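Local coordinates for protein tryptophane-5-halogenase (Microbispora sp. ATCC PTA-5024, PDB 5UAO) that probably chlorinates a tryptophan at its 5-position in the peptide precursor of the lanthipeptide NAI-107, as a flavin-dependent halogenase that binds FAD, at residues His175-Arg180 with Thr289-His294; Glu335-Asn340 with Asp379-Asp384; Ser402-Phe407 with Asp466-Gly471. All coordinates share one frame; numbering follows the deposited sequence.

Contact 1 of 3, residues His175-Arg180 with Thr289-His294; sequences HMDNAR and TPESDH
A bend at chi3 (-73°) in R180 and another at chi2 (-82°) in E291 bring guanidinium and carboxylate together, joining the first turn of helix 178-191 to the loop of the beta hairpin made by strands 282-288 and 293-299. NH2 of R180 lies 2.9 Å from OE1 of E291 and donates to its syn lone pair. The salt bridge rests on this one bond rather than on a two-pronged fit, since the two planes stand 80° apart and the bonds from NH1 to OE1 and from NH2 to OE2 are weak. CD of P290 packs 3.7 Å from the same NH2. Outside the pair, OE1 is shared with R98, and NE of R180 donates to the carbonyl of V97.

D177 is the N-cap of the helix: its OD2 uses the anti lone pair to accept from N of R180 at 2.9 Å, while its CB lies over one face of the R180 guanidinium, toward the rim. Its other oxygen, OD1, comes within 3.5 Å of OE2 of E291, two acceptors whose mutual repulsion the arginine would partly offset. CG2 of T289 sits over the centre of the H294 ring, and ND1 of H294 is hydrogen-bonded to OE1 of E72. At the edge of that ring, near its plane, CE1 of H294 meets OD1 of D177 at 3.3 Å.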
loop_
_atom_site.group_PDB
_atom_site.type_symbol
_atom_site.label_atom_id
_atom_site.label_comp_id
_atom_site.label_asym_id
_atom_site.label_seq_id
_atom_site.Cartn_x
_atom_site.Cartn_y
_atom_site.Cartn_z
ATOM N N HIS A 175 15.057 -23.763 -7.067
ATOM C CA HIS A 175 14.230 -24.939 -7.420
ATOM C C HIS A 175 14.646 -26.085 -6.485
ATOM O O HIS A 175 15.871 -26.335 -6.256
ATOM C CB HIS A 175 14.478 -25.405 -8.853
ATOM C CG HIS A 175 14.266 -24.394 -9.921
ATOM N ND1 HIS A 175 15.277 -24.019 -10.784
ATOM C CD2 HIS A 175 13.151 -23.772 -10.377
ATOM C CE1 HIS A 175 14.813 -23.145 -11.659
ATOM N NE2 HIS A 175 13.519 -23.007 -11.452
ATOM N N MET A 176 13.653 -26.769 -5.923
ATOM C CA MET A 176 13.853 -27.774 -4.853
ATOM C C MET A 176 13.005 -29.025 -5.114
ATOM O O MET A 176 11.762 -28.953 -5.207
ATOM C CB MET A 176 13.483 -27.203 -3.482
ATOM C CG MET A 176 14.213 -25.925 -3.128
ATOM S SD MET A 176 13.480 -25.069 -1.727
ATOM C CE MET A 176 11.922 -24.569 -2.430
ATOM N N ASP A 177 13.674 -30.155 -5.258
ATOM C CA ASP A 177 13.024 -31.438 -5.286
ATOM C C ASP A 177 12.146 -31.615 -4.088
ATOM O O ASP A 177 12.595 -31.509 -2.948
ATOM C CB ASP A 177 14.074 -32.551 -5.308
ATOM C CG ASP A 177 13.458 -33.911 -5.348
ATOM O OD1 ASP A 177 13.144 -34.299 -6.485
ATOM O OD2 ASP A 177 13.279 -34.575 -4.276
ATOM N N ASN A 178 10.863 -31.847 -4.340
ATOM C CA ASN A 178 9.920 -31.873 -3.283
ATOM C C ASN A 178 10.095 -32.959 -2.259
ATOM O O ASN A 178 9.924 -32.701 -1.069
ATOM C CB ASN A 178 8.486 -31.975 -3.801
ATOM C CG ASN A 178 7.538 -31.549 -2.751
ATOM O OD1 ASN A 178 7.557 -30.364 -2.326
ATOM N ND2 ASN A 178 6.771 -32.497 -2.227
ATOM N N ALA A 179 10.415 -34.166 -2.711
ATOM C CA ALA A 179 10.658 -35.248 -1.773
ATOM C C ALA A 179 11.891 -34.947 -0.881
ATOM O O ALA A 179 11.771 -35.092 0.336
ATOM C CB ALA A 179 10.733 -36.608 -2.472
ATOM N N ARG A 180 12.987 -34.402 -1.426
ATOM C CA ARG A 180 14.133 -34.082 -0.579
ATOM C C ARG A 180 13.799 -32.971 0.350
ATOM O O ARG A 180 14.273 -32.988 1.485
ATOM C CB ARG A 180 15.418 -33.664 -1.325
ATOM C CG ARG A 180 16.178 -34.806 -1.986
ATOM C CD ARG A 180 17.537 -34.391 -2.494
ATOM N NE ARG A 180 17.488 -33.557 -3.710
ATOM C CZ ARG A 180 17.437 -34.016 -4.976
ATOM N NH1 ARG A 180 17.367 -35.311 -5.246
ATOM N NH2 ARG A 180 17.441 -33.179 -5.996
ATOM N N THR A 289 16.207 -29.976 -11.727
ATOM C CA THR A 289 16.888 -30.473 -10.506
ATOM C C THR A 289 18.255 -31.032 -10.933
ATOM O O THR A 289 18.512 -31.131 -12.147
ATOM C CB THR A 289 16.088 -31.544 -9.739
ATOM O OG1 THR A 289 16.101 -32.760 -10.494
ATOM C CG2 THR A 289 14.668 -31.110 -9.476
ATOM N N PRO A 290 19.157 -31.354 -9.978
ATOM C CA PRO A 290 20.468 -31.837 -10.491
ATOM C C PRO A 290 20.348 -33.149 -11.277
ATOM O O PRO A 290 21.061 -33.327 -12.248
ATOM C CB PRO A 290 21.352 -31.962 -9.214
ATOM C CG PRO A 290 20.718 -30.976 -8.242
ATOM C CD PRO A 290 19.215 -31.067 -8.530
ATOM N N GLU A 291 19.365 -33.967 -10.979
ATOM C CA GLU A 291 19.282 -35.307 -11.587
ATOM C C GLU A 291 18.504 -35.301 -12.928
ATOM O O GLU A 291 18.828 -36.075 -13.788
ATOM C CB GLU A 291 18.771 -36.378 -10.576
ATOM C CG GLU A 291 17.344 -36.254 -10.070
ATOM C CD GLU A 291 17.137 -35.233 -8.896
ATOM O OE1 GLU A 291 18.159 -34.563 -8.451
ATOM O OE2 GLU A 291 15.922 -35.080 -8.457
ATOM N N SER A 292 17.538 -34.407 -13.107
ATOM C CA SER A 292 16.706 -34.308 -14.309
ATOM C C SER A 292 15.812 -33.031 -14.327
ATOM O O SER A 292 15.723 -32.331 -13.337
ATOM C CB SER A 292 15.790 -35.507 -14.390
ATOM O OG SER A 292 14.850 -35.459 -13.322
ATOM N N ASP A 293 15.187 -32.759 -15.458
ATOM C CA ASP A 293 14.153 -31.738 -15.575
ATOM C C ASP A 293 12.824 -32.338 -15.084
ATOM O O ASP A 293 12.444 -33.442 -15.478
ATOM C CB ASP A 293 14.032 -31.228 -16.976
ATOM C CG ASP A 293 15.118 -30.229 -17.356
ATOM O OD1 ASP A 293 15.716 -29.584 -16.484
ATOM O OD2 ASP A 293 15.280 -29.963 -18.557
ATOM N N HIS A 294 12.147 -31.599 -14.180
ATOM C CA HIS A 294 10.811 -31.937 -13.710
ATOM C C HIS A 294 9.782 -31.097 -14.504
ATOM O O HIS A 294 9.854 -29.871 -14.585
ATOM C CB HIS A 294 10.670 -31.693 -12.256
ATOM C CG HIS A 294 11.453 -32.626 -11.410
ATOM N ND1 HIS A 294 11.276 -32.697 -10.049
ATOM C CD2 HIS A 294 12.387 -33.556 -11.716
ATOM C CE1 HIS A 294 12.024 -33.674 -9.553
ATOM N NE2 HIS A 294 12.782 -34.128 -10.531
#

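Contact 2 of 3, residues Glu335-Asn340 with Asp379-Asp384; sequences EAWRGN and DPLPSD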
loop_
_atom_site.group_PDB
_atom_site.type_symbol
_atom_site.label_atom_id
_atom_site.label_comp_id
_atom_site.label_asym_id
_atom_site.label_seq_id
_atom_site.Cartn_x
_atom_site.Cartn_y
_atom_site.Cartn_z
ATOM N N GLU A 335 -12.103 -16.465 4.379
ATOM C CA GLU A 335 -11.259 -16.108 5.490
ATOM C C GLU A 335 -10.237 -17.204 5.669
ATOM O O GLU A 335 -10.509 -18.381 5.355
ATOM C CB GLU A 335 -12.126 -16.019 6.765
ATOM C CG GLU A 335 -13.417 -15.192 6.645
ATOM C CD GLU A 335 -14.104 -15.026 7.990
ATOM O OE1 GLU A 335 -14.726 -16.000 8.424
ATOM O OE2 GLU A 335 -13.944 -13.943 8.633
ATOM N N ALA A 336 -9.092 -16.839 6.201
ATOM C CA ALA A 336 -8.070 -17.797 6.579
ATOM C C ALA A 336 -8.044 -18.147 8.059
ATOM O O ALA A 336 -7.527 -19.220 8.457
ATOM C CB ALA A 336 -6.689 -17.269 6.162
ATOM N N TRP A 337 -8.492 -17.202 8.895
ATOM C CA TRP A 337 -8.414 -17.347 10.327
ATOM C C TRP A 337 -9.798 -17.113 10.899
ATOM O O TRP A 337 -10.423 -16.058 10.661
ATOM C CB TRP A 337 -7.457 -16.336 10.894
ATOM C CG TRP A 337 -7.111 -16.413 12.333
ATOM C CD1 TRP A 337 -7.830 -17.004 13.361
ATOM C CD2 TRP A 337 -5.972 -15.817 12.945
ATOM N NE1 TRP A 337 -7.176 -16.878 14.515
ATOM C CE2 TRP A 337 -6.040 -16.133 14.328
ATOM C CE3 TRP A 337 -4.866 -15.077 12.455
ATOM C CZ2 TRP A 337 -5.058 -15.735 15.242
ATOM C CZ3 TRP A 337 -3.844 -14.655 13.365
ATOM C CH2 TRP A 337 -3.954 -15.006 14.760
ATOM N N ARG A 338 -10.239 -18.073 11.694
ATOM C CA ARG A 338 -11.442 -17.917 12.466
ATOM C C ARG A 338 -11.327 -18.609 13.831
ATOM O O ARG A 338 -11.080 -19.815 13.940
ATOM C CB ARG A 338 -12.610 -18.470 11.710
ATOM C CG ARG A 338 -13.931 -18.094 12.361
ATOM C CD ARG A 338 -15.025 -18.264 11.355
ATOM N NE ARG A 338 -16.280 -17.746 11.852
ATOM C CZ ARG A 338 -16.964 -16.781 11.273
ATOM N NH1 ARG A 338 -16.549 -16.231 10.138
ATOM N NH2 ARG A 338 -18.096 -16.380 11.830
ATOM N N GLY A 339 -11.528 -17.837 14.879
ATOM C CA GLY A 339 -11.385 -18.324 16.262
ATOM C C GLY A 339 -10.004 -18.911 16.466
ATOM O O GLY A 339 -9.006 -18.247 16.300
ATOM N N ASN A 340 -9.955 -20.197 16.822
ATOM C CA ASN A 340 -8.707 -20.849 17.142
ATOM C C ASN A 340 -8.201 -21.723 16.007
ATOM O O ASN A 340 -7.458 -22.678 16.243
ATOM C CB ASN A 340 -8.861 -21.656 18.469
ATOM C CG ASN A 340 -9.817 -22.833 18.384
ATOM O OD1 ASN A 340 -10.665 -22.945 17.528
ATOM N ND2 ASN A 340 -9.672 -23.745 19.326
ATOM N N ASP A 379 -6.643 -12.270 25.452
ATOM C CA ASP A 379 -6.138 -11.276 24.472
ATOM C C ASP A 379 -7.071 -10.975 23.242
ATOM O O ASP A 379 -7.812 -11.832 22.762
ATOM C CB ASP A 379 -4.740 -11.727 23.972
ATOM C CG ASP A 379 -3.587 -11.403 24.958
ATOM O OD1 ASP A 379 -3.292 -10.197 25.146
ATOM O OD2 ASP A 379 -2.932 -12.339 25.501
ATOM N N PRO A 380 -7.035 -9.738 22.708
ATOM C CA PRO A 380 -7.844 -9.449 21.471
ATOM C C PRO A 380 -7.432 -10.297 20.240
ATOM O O PRO A 380 -6.251 -10.603 20.061
ATOM C CB PRO A 380 -7.595 -7.948 21.203
ATOM C CG PRO A 380 -6.507 -7.528 22.155
ATOM C CD PRO A 380 -6.430 -8.523 23.287
ATOM N N LEU A 381 -8.391 -10.717 19.437
ATOM C CA LEU A 381 -8.055 -11.638 18.330
ATOM C C LEU A 381 -7.926 -10.885 17.005
ATOM O O LEU A 381 -8.883 -10.418 16.531
ATOM C CB LEU A 381 -9.124 -12.693 18.188
ATOM C CG LEU A 381 -8.744 -13.825 17.228
ATOM C CD1 LEU A 381 -7.571 -14.632 17.767
ATOM C CD2 LEU A 381 -9.950 -14.726 17.020
ATOM N N PRO A 382 -6.749 -10.811 16.387
ATOM C CA PRO A 382 -6.635 -9.989 15.164
ATOM C C PRO A 382 -6.854 -10.770 13.867
ATOM O O PRO A 382 -6.156 -10.576 12.882
ATOM C CB PRO A 382 -5.193 -9.517 15.243
ATOM C CG PRO A 382 -4.521 -10.765 15.736
ATOM C CD PRO A 382 -5.461 -11.381 16.744
ATOM N N SER A 383 -7.882 -11.595 13.841
ATOM C CA SER A 383 -8.162 -12.424 12.712
ATOM C C SER A 383 -8.749 -11.632 11.519
ATOM O O SER A 383 -8.481 -11.964 10.362
ATOM C CB SER A 383 -9.120 -13.571 13.125
ATOM O OG SER A 383 -10.359 -13.109 13.683
ATOM N N ASP A 384 -9.481 -10.555 11.751
ATOM C CA ASP A 384 -9.957 -9.764 10.576
ATOM C C ASP A 384 -8.774 -9.125 9.813
ATOM O O ASP A 384 -8.748 -9.099 8.552
ATOM C CB ASP A 384 -10.928 -8.674 10.994
ATOM C CG ASP A 384 -12.223 -9.222 11.561
ATOM O OD1 ASP A 384 -12.767 -10.246 11.094
ATOM O OD2 ASP A 384 -12.720 -8.606 12.509
HETATM O O HOH W 1 -12.487 -11.494 8.735
HETATM O O HOH W 2 -11.919 -14.978 14.566
#
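W337 and S383 meet where the edge strand 337-338 of the eight-stranded mixed sheet passes the start of helix 383-406, and the indole can be followed outward atom by atom. Its CB lies 3.9 Å from CB of S383. With CG anti to the backbone N (chi1 -173°), the ring then runs over the other segment: CG is 3.6 Å from CB of S383, which stands over the face of the five-membered ring only 17° off its normal, a CH-pi contact. CD1 of W337 lies 3.7 Å from the same CB of S383, and CD2 is also near it. On the pyrrole side, NE1 donates to the carbonyl oxygen of G339 at 2.9 Å, with the acceptor within 1° of the ring plane, so the bond satisfies the ring N-H and would help to hold the indole's rotation. Farther out, CZ2 reaches CD1 of L381 at 3.7 Å, and CH2 at the tip lies 4.4 Å from CG of P382, the centre of an inverse gamma turn and the residue just before the helix. The ring of F227 meets the indole at a steep angle. The other methyl of L381, CD2, rests against the backbone of G339.

Polar links between the segments are carried by water. One molecule accepts from N of G339 at 2.9 Å and lies 2.6 Å from OG of S383. A second donates to OE2 of E335 and to OD1 of D384. P382 and D384 also pack against L434 and P430 of the second subunit, placing this junction beside the dimer interface. The chemistry implies an apolar contact centred on the W337 ring, with the polar groups at its margin joined through water, one molecule giving a hydrogen to each of two carboxylates and so probably easing their repulsion.

Contact 3 of 3, residues Ser402-Phe407 with Asp466-Gly471; sequences SIHYRF and DTLLLG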
loop_
_atom_site.group_PDB
_atom_site.type_symbol
_atom_site.label_atom_id
_atom_site.label_comp_id
_atom_site.label_asym_id
_atom_site.label_seq_id
_atom_site.Cartn_x
_atom_site.Cartn_y
_atom_site.Cartn_z
ATOM N N SER A 402 -4.271 -13.585 -14.479
ATOM C CA SER A 402 -5.316 -13.434 -15.525
ATOM C C SER A 402 -4.730 -12.842 -16.843
ATOM O O SER A 402 -5.122 -13.235 -17.928
ATOM C CB SER A 402 -6.496 -12.564 -15.003
ATOM O OG SER A 402 -6.337 -11.124 -15.073
ATOM N N ILE A 403 -3.798 -11.904 -16.738
ATOM C CA ILE A 403 -3.230 -11.287 -17.938
ATOM C C ILE A 403 -2.224 -12.187 -18.629
ATOM O O ILE A 403 -1.850 -11.865 -19.751
ATOM C CB ILE A 403 -2.677 -9.864 -17.685
ATOM C CG1 ILE A 403 -1.464 -9.887 -16.761
ATOM C CG2 ILE A 403 -3.738 -9.019 -17.084
ATOM C CD1 ILE A 403 -0.349 -9.056 -17.231
ATOM N N HIS A 404 -1.741 -13.273 -17.979
ATOM C CA HIS A 404 -0.901 -14.268 -18.684
ATOM C C HIS A 404 -1.764 -15.043 -19.693
ATOM O O HIS A 404 -1.278 -15.544 -20.715
ATOM C CB HIS A 404 -0.294 -15.293 -17.756
ATOM C CG HIS A 404 0.670 -14.747 -16.739
ATOM N ND1 HIS A 404 0.363 -13.734 -15.868
ATOM C CD2 HIS A 404 1.927 -15.122 -16.430
ATOM C CE1 HIS A 404 1.389 -13.506 -15.057
ATOM N NE2 HIS A 404 2.338 -14.361 -15.359
ATOM N N TYR A 405 -3.065 -15.176 -19.393
ATOM C CA TYR A 405 -3.984 -15.917 -20.229
ATOM C C TYR A 405 -4.677 -15.111 -21.298
ATOM O O TYR A 405 -4.709 -15.531 -22.461
ATOM C CB TYR A 405 -5.047 -16.665 -19.386
ATOM C CG TYR A 405 -4.545 -18.006 -18.867
ATOM C CD1 TYR A 405 -4.542 -19.126 -19.683
ATOM C CD2 TYR A 405 -3.995 -18.115 -17.578
ATOM C CE1 TYR A 405 -4.067 -20.311 -19.230
ATOM C CE2 TYR A 405 -3.534 -19.296 -17.106
ATOM C CZ TYR A 405 -3.566 -20.381 -17.952
ATOM O OH TYR A 405 -3.103 -21.527 -17.532
ATOM N N ARG A 406 -5.174 -13.924 -20.938
ATOM C CA ARG A 406 -5.972 -13.091 -21.838
ATOM C C ARG A 406 -5.184 -12.685 -23.083
ATOM O O ARG A 406 -5.788 -12.465 -24.143
ATOM C CB ARG A 406 -6.362 -11.816 -21.091
ATOM C CG ARG A 406 -7.244 -10.850 -21.859
ATOM C CD ARG A 406 -8.640 -11.387 -21.891
ATOM N NE ARG A 406 -9.451 -10.725 -22.886
ATOM C CZ ARG A 406 -10.758 -10.469 -22.740
ATOM N NH1 ARG A 406 -11.409 -10.777 -21.626
ATOM N NH2 ARG A 406 -11.420 -9.871 -23.703
ATOM N N PHE A 407 -3.852 -12.521 -22.965
ATOM C CA PHE A 407 -3.087 -11.882 -24.039
ATOM C C PHE A 407 -2.053 -12.813 -24.721
ATOM O O PHE A 407 -1.107 -12.326 -25.387
ATOM C CB PHE A 407 -2.403 -10.634 -23.516
ATOM C CG PHE A 407 -3.349 -9.611 -22.960
ATOM C CD1 PHE A 407 -4.257 -8.971 -23.792
ATOM C CD2 PHE A 407 -3.347 -9.296 -21.620
ATOM C CE1 PHE A 407 -5.105 -8.001 -23.300
ATOM C CE2 PHE A 407 -4.227 -8.386 -21.094
ATOM C CZ PHE A 407 -5.098 -7.699 -21.955
ATOM N N ASP A 466 4.437 -5.090 -16.308
ATOM C CA ASP A 466 5.050 -4.545 -17.528
ATOM C C ASP A 466 5.715 -5.658 -18.380
ATOM O O ASP A 466 5.589 -5.679 -19.593
ATOM C CB ASP A 466 6.107 -3.539 -17.154
ATOM C CG ASP A 466 5.549 -2.090 -16.887
ATOM O OD1 ASP A 466 4.467 -1.632 -17.391
ATOM O OD2 ASP A 466 6.303 -1.371 -16.200
ATOM N N THR A 467 6.403 -6.591 -17.746
ATOM C CA THR A 467 7.166 -7.565 -18.515
ATOM C C THR A 467 6.222 -8.495 -19.245
ATOM O O THR A 467 6.430 -8.773 -20.412
ATOM C CB THR A 467 8.161 -8.345 -17.631
ATOM O OG1 THR A 467 9.035 -7.424 -16.999
ATOM C CG2 THR A 467 8.955 -9.365 -18.412
ATOM N N LEU A 468 5.167 -8.935 -18.569
ATOM C CA LEU A 468 4.201 -9.839 -19.138
ATOM C C LEU A 468 3.454 -9.177 -20.267
ATOM O O LEU A 468 3.253 -9.787 -21.298
ATOM C CB LEU A 468 3.179 -10.388 -18.093
ATOM C CG LEU A 468 3.623 -11.731 -17.557
ATOM C CD1 LEU A 468 3.623 -12.862 -18.615
ATOM C CD2 LEU A 468 5.000 -11.631 -16.951
ATOM N N LEU A 469 3.104 -7.907 -20.104
ATOM C CA LEU A 469 2.281 -7.246 -21.118
ATOM C C LEU A 469 3.141 -6.885 -22.399
ATOM O O LEU A 469 2.769 -7.160 -23.528
ATOM C CB LEU A 469 1.630 -6.017 -20.489
ATOM C CG LEU A 469 0.500 -6.257 -19.483
ATOM C CD1 LEU A 469 0.054 -4.868 -18.972
ATOM C CD2 LEU A 469 -0.653 -6.868 -20.197
ATOM N N LEU A 470 4.349 -6.418 -22.184
ATOM C CA LEU A 470 5.233 -6.077 -23.311
ATOM C C LEU A 470 5.769 -7.354 -23.949
ATOM O O LEU A 470 5.944 -7.453 -25.181
ATOM C CB LEU A 470 6.398 -5.197 -22.791
ATOM C CG LEU A 470 6.014 -3.788 -22.342
ATOM C CD1 LEU A 470 7.168 -3.300 -21.535
ATOM C CD2 LEU A 470 5.708 -2.875 -23.511
ATOM N N GLY A 471 6.026 -8.363 -23.124
ATOM C CA GLY A 471 6.441 -9.680 -23.692
ATOM C C GLY A 471 5.446 -10.267 -24.633
ATOM O O GLY A 471 5.791 -10.914 -25.641
#
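L468 lies across one face of the H404 ring: its CG is 3.8 Å from the ring centroid and 18° off the normal, a CH-pi contact, while its CD1 approaches CD2 of H404 to 3.6 Å. Alongside, CD1 of I403 touches both leucines, at 3.9 Å from CB of L468 and 3.7 Å from CG of L469. The chi1 of 67° sets CG1 of I403 between its backbone N and carbonyl carbon, and from there CD1 extends to the neighbouring helix. One turn on, CD2 of F407 meets CD2 of L469 at 3.9 Å, completing a largely buried, apolar seam.

In the next shell, the H404 ring is held through both nitrogens, ND1 bonding to the carbonyl of F400 and NE2 to E355, which should hold the ring's rotation and so the face offered to L468. A leucine in its place would probably leave E355 and the F400 carbonyl without this partner and deprive L468 of its flat surface. F116 also touches L468, and L432 and F435 of helix 429-437 touch L469. R112 bonds to the carbonyl oxygens of L470 and G471.

This is side-by-side packing of helices 383-406 and 461-471, their short axes 9.9 Å apart and 1° from parallel, part of the helical region of the tryptophan halogenase fold.

How the contacts relate
The three contacts follow one another along the chain without touching. Contacts 1 and 2 lie on opposite sides of the chain's centre, their own centres about 37 Å apart; contact 3 is about 28 Å from contact 1 and about 36 Å from contact 2, centre to centre. Helix 383-406 unites contacts 2 and 3, running from the sheet edge near the second subunit into the helical region. Bound FAD gives a second reference: the side chain of H294 in contact 1 is about 9 Å from it and that of H404 in contact 3 about 13 Å. Burial differs as well, contact 1 being on the surface, contact 2 partly buried and contact 3 buried.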